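Local structure of DyP2 (4G2C) at residues 74-84 / 119-129. The protein is a multifunctional dye-decolorizing haem peroxidase that carries a manganese(II) ion and probably oxidises dyes and lignin-related substrates. Sequence-based numbering, arbitrary orientation.
Sequences FGDAAEARTFL and LTAHGYATLGV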
loop_
_atom_site.group_PDB
_atom_site.type_symbol
_atom_site.label_atom_id
_atom_site.label_comp_id
_atom_site.label_asym_id
_atom_site.label_seq_id
_atom_site.Cartn_x
_atom_site.Cartn_y
_atom_site.Cartn_z
ATOM N N PHE A 74 -20.517 -2.820 -15.821
ATOM C CA PHE A 74 -21.134 -2.032 -16.877
ATOM C C PHE A 74 -22.095 -2.875 -17.719
ATOM O O PHE A 74 -21.665 -3.718 -18.513
ATOM C CB PHE A 74 -20.060 -1.417 -17.792
ATOM C CG PHE A 74 -19.175 -0.404 -17.107
ATOM C CD1 PHE A 74 -19.575 0.206 -15.921
ATOM C CD2 PHE A 74 -17.941 -0.058 -17.653
ATOM C CE1 PHE A 74 -18.765 1.147 -15.284
ATOM C CE2 PHE A 74 -17.122 0.875 -17.034
ATOM C CZ PHE A 74 -17.532 1.484 -15.842
ATOM N N GLY A 75 -23.396 -2.633 -17.552
ATOM C CA GLY A 75 -24.417 -3.303 -18.347
ATOM C C GLY A 75 -24.595 -2.757 -19.760
ATOM O O GLY A 75 -24.945 -3.503 -20.677
ATOM N N ASP A 76 -24.365 -1.456 -19.938
ATOM C CA ASP A 76 -24.486 -0.814 -21.250
ATOM C C ASP A 76 -23.390 0.234 -21.462
ATOM O O ASP A 76 -23.133 1.058 -20.586
ATOM C CB ASP A 76 -25.866 -0.176 -21.409
ATOM C CG ASP A 76 -26.002 0.605 -22.699
ATOM O OD1 ASP A 76 -26.216 -0.021 -23.758
ATOM O OD2 ASP A 76 -25.893 1.845 -22.666
ATOM N N ALA A 77 -22.746 0.214 -22.623
ATOM C CA ALA A 77 -21.561 1.053 -22.821
ATOM C C ALA A 77 -21.889 2.543 -22.808
ATOM O O ALA A 77 -21.212 3.330 -22.136
ATOM C CB ALA A 77 -20.824 0.674 -24.095
ATOM N N ALA A 78 -22.930 2.923 -23.547
ATOM C CA ALA A 78 -23.347 4.325 -23.622
ATOM C C ALA A 78 -23.728 4.882 -22.252
ATOM O O ALA A 78 -23.371 6.017 -21.902
ATOM C CB ALA A 78 -24.501 4.504 -24.629
ATOM N N GLU A 79 -24.448 4.080 -21.473
ATOM C CA GLU A 79 -24.853 4.523 -20.150
ATOM C C GLU A 79 -23.657 4.640 -19.207
ATOM O O GLU A 79 -23.640 5.493 -18.322
ATOM C CB GLU A 79 -25.927 3.601 -19.568
ATOM C CG GLU A 79 -27.348 3.931 -20.033
ATOM C CD GLU A 79 -28.363 2.894 -19.589
ATOM O OE1 GLU A 79 -28.686 2.845 -18.380
ATOM O OE2 GLU A 79 -28.832 2.117 -20.451
ATOM N N ALA A 80 -22.649 3.797 -19.404
ATOM C CA ALA A 80 -21.477 3.829 -18.532
ATOM C C ALA A 80 -20.670 5.091 -18.789
ATOM O O ALA A 80 -20.240 5.760 -17.848
ATOM C CB ALA A 80 -20.621 2.594 -18.725
ATOM N N ARG A 81 -20.486 5.416 -20.067
ATOM C CA ARG A 81 -19.808 6.642 -20.470
ATOM C C ARG A 81 -20.506 7.874 -19.911
ATOM O O ARG A 81 -19.863 8.839 -19.491
ATOM C CB ARG A 81 -19.720 6.728 -21.995
ATOM C CG ARG A 81 -18.939 5.570 -22.596
ATOM C CD ARG A 81 -18.951 5.577 -24.117
ATOM N NE ARG A 81 -18.037 6.567 -24.677
ATOM C CZ ARG A 81 -17.025 6.282 -25.491
ATOM N NH1 ARG A 81 -16.791 5.027 -25.851
ATOM N NH2 ARG A 81 -16.245 7.259 -25.949
ATOM N N THR A 82 -21.828 7.846 -19.902
ATOM C CA THR A 82 -22.577 8.956 -19.342
ATOM C C THR A 82 -22.323 9.034 -17.822
ATOM O O THR A 82 -22.050 10.102 -17.278
ATOM C CB THR A 82 -24.070 8.827 -19.692
ATOM O OG1 THR A 82 -24.206 8.809 -21.117
ATOM C CG2 THR A 82 -24.896 9.986 -19.104
ATOM N N PHE A 83 -22.388 7.893 -17.149
ATOM C CA PHE A 83 -22.115 7.836 -15.712
ATOM C C PHE A 83 -20.744 8.421 -15.364
ATOM O O PHE A 83 -20.636 9.362 -14.564
ATOM C CB PHE A 83 -22.209 6.392 -15.226
ATOM C CG PHE A 83 -21.980 6.217 -13.744
ATOM C CD1 PHE A 83 -22.701 6.961 -12.823
ATOM C CD2 PHE A 83 -21.065 5.277 -13.278
ATOM C CE1 PHE A 83 -22.512 6.796 -11.464
ATOM C CE2 PHE A 83 -20.868 5.096 -11.918
ATOM C CZ PHE A 83 -21.593 5.861 -11.006
ATOM N N LEU A 84 -19.694 7.867 -15.966
ATOM C CA LEU A 84 -18.345 8.383 -15.755
ATOM C C LEU A 84 -18.281 9.889 -15.980
ATOM O O LEU A 84 -17.718 10.620 -15.165
ATOM C CB LEU A 84 -17.356 7.650 -16.649
ATOM C CG LEU A 84 -17.234 6.182 -16.218
ATOM C CD1 LEU A 84 -16.523 5.350 -17.258
ATOM C CD2 LEU A 84 -16.515 6.104 -14.894
ATOM N N LEU A 119 -10.680 2.088 -13.680
ATOM C CA LEU A 119 -11.248 1.175 -14.663
ATOM C C LEU A 119 -10.385 -0.063 -14.874
ATOM O O LEU A 119 -9.163 0.036 -14.934
ATOM C CB LEU A 119 -11.390 1.890 -16.005
ATOM C CG LEU A 119 -12.300 3.115 -16.006
ATOM C CD1 LEU A 119 -12.103 3.913 -17.272
ATOM C CD2 LEU A 119 -13.734 2.661 -15.852
ATOM N N THR A 120 -11.023 -1.226 -15.016
ATOM C CA THR A 120 -10.299 -2.467 -15.306
ATOM C C THR A 120 -10.147 -2.614 -16.802
ATOM O O THR A 120 -10.828 -1.935 -17.569
ATOM C CB THR A 120 -11.051 -3.716 -14.808
ATOM O OG1 THR A 120 -12.276 -3.859 -15.548
ATOM C CG2 THR A 120 -11.355 -3.601 -13.317
ATOM N N ALA A 121 -9.263 -3.511 -17.228
ATOM C CA ALA A 121 -9.121 -3.779 -18.658
ATOM C C ALA A 121 -10.482 -4.168 -19.233
ATOM O O ALA A 121 -10.871 -3.725 -20.321
ATOM C CB ALA A 121 -8.095 -4.878 -18.914
ATOM N N HIS A 122 -11.214 -4.996 -18.496
ATOM C CA HIS A 122 -12.530 -5.391 -18.968
ATOM C C HIS A 122 -13.445 -4.185 -19.103
ATOM O O HIS A 122 -14.244 -4.107 -20.017
ATOM C CB HIS A 122 -13.174 -6.441 -18.063
ATOM C CG HIS A 122 -14.414 -7.033 -18.653
ATOM N ND1 HIS A 122 -15.652 -6.432 -18.542
ATOM C CD2 HIS A 122 -14.596 -8.139 -19.412
ATOM C CE1 HIS A 122 -16.546 -7.159 -19.188
ATOM N NE2 HIS A 122 -15.931 -8.200 -19.724
ATOM N N GLY A 123 -13.310 -3.224 -18.198
ATOM C CA GLY A 123 -14.156 -2.046 -18.241
ATOM C C GLY A 123 -13.854 -1.174 -19.443
ATOM O O GLY A 123 -14.748 -0.548 -20.001
ATOM N N TYR A 124 -12.586 -1.117 -19.838
ATOM C CA TYR A 124 -12.207 -0.436 -21.074
ATOM C C TYR A 124 -12.846 -1.141 -22.270
ATOM O O TYR A 124 -13.342 -0.494 -23.196
ATOM C CB TYR A 124 -10.675 -0.382 -21.240
ATOM C CG TYR A 124 -10.018 0.786 -20.528
ATOM C CD1 TYR A 124 -9.920 2.032 -21.146
ATOM C CD2 TYR A 124 -9.496 0.646 -19.240
ATOM C CE1 TYR A 124 -9.332 3.110 -20.500
ATOM C CE2 TYR A 124 -8.901 1.716 -18.592
ATOM C CZ TYR A 124 -8.822 2.946 -19.226
ATOM O OH TYR A 124 -8.236 4.028 -18.594
ATOM N N ALA A 125 -12.837 -2.470 -22.237
ATOM C CA ALA A 125 -13.423 -3.254 -23.315
ATOM C C ALA A 125 -14.925 -2.972 -23.454
ATOM O O ALA A 125 -15.422 -2.777 -24.559
ATOM C CB ALA A 125 -13.149 -4.764 -23.121
ATOM N N THR A 126 -15.641 -2.940 -22.338
ATOM C CA THR A 126 -17.067 -2.612 -22.370
ATOM C C THR A 126 -17.327 -1.227 -22.952
ATOM O O THR A 126 -18.324 -1.005 -23.635
ATOM C CB THR A 126 -17.708 -2.647 -20.972
ATOM O OG1 THR A 126 -17.880 -4.002 -20.554
ATOM C CG2 THR A 126 -19.079 -1.982 -21.004
ATOM N N LEU A 127 -16.447 -0.286 -22.645
ATOM C CA LEU A 127 -16.608 1.080 -23.124
ATOM C C LEU A 127 -16.177 1.198 -24.582
ATOM O O LEU A 127 -16.474 2.194 -25.251
ATOM C CB LEU A 127 -15.780 2.045 -22.263
ATOM C CG LEU A 127 -16.195 2.291 -20.805
ATOM C CD1 LEU A 127 -15.174 3.162 -20.106
ATOM C CD2 LEU A 127 -17.588 2.922 -20.704
ATOM N N GLY A 128 -15.462 0.185 -25.067
ATOM C CA GLY A 128 -14.837 0.239 -26.380
ATOM C C GLY A 128 -13.749 1.307 -26.503
ATOM O O GLY A 128 -13.688 2.026 -27.501
ATOM N N VAL A 129 -12.879 1.411 -25.499
ATOM C CA VAL A 129 -11.861 2.466 -25.491
ATOM C C VAL A 129 -10.428 1.910 -25.486
ATOM O O VAL A 129 -10.153 0.879 -24.870
ATOM C CB VAL A 129 -12.068 3.418 -24.277
ATOM C CG1 VAL A 129 -10.888 4.321 -24.103
ATOM C CG2 VAL A 129 -13.359 4.227 -24.424
#
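With CG anti to the carbonyl carbon (chi1 -68°) and chi2 extended, Leu127 reaches from the last turn of helix 121-127 as a knob among Ala77, Ala80, Arg81 and Leu84, joining two helices of the ferredoxin-like alpha+beta domain of the DyP fold. The axes of segments 77-84 and 121-127 approach to 9.7 Å, with 113° between their N-to-C directions. Leu127 CD2 lies 3.5 Å from Arg81 CG and meets Ala80 CB, while its CD1 lies 3.8 Å from Leu84 CD1. Phe74, ending strand 66-74, packs beside this knob, its CE2 approaching Leu127 CG. Its chi1 of -65° presents the ring edge to Gly123 O, in plane, and to Leu119 CD2, 4.0 Å from Phe74 CZ; Ala80 CB, from the same segment, sits over one ring face, offset toward the rim. Phe74 CB is 3.4 Å from Thr126 CG2. Each helix begins with a capping bond, Glu79 N to Asp76 OD2 and Gly123 N to Thr120 OG1. Phe489 of helix 487-491 packs on Leu119 and Val129. Beside the Schellman motif at Gly128, Arg81, bent at chi3, turns its guanidinium edge-on to Leu127 O, 2.9 Å from NH1; Val129 CG2 lies 3.8 Å from Arg81 NH1.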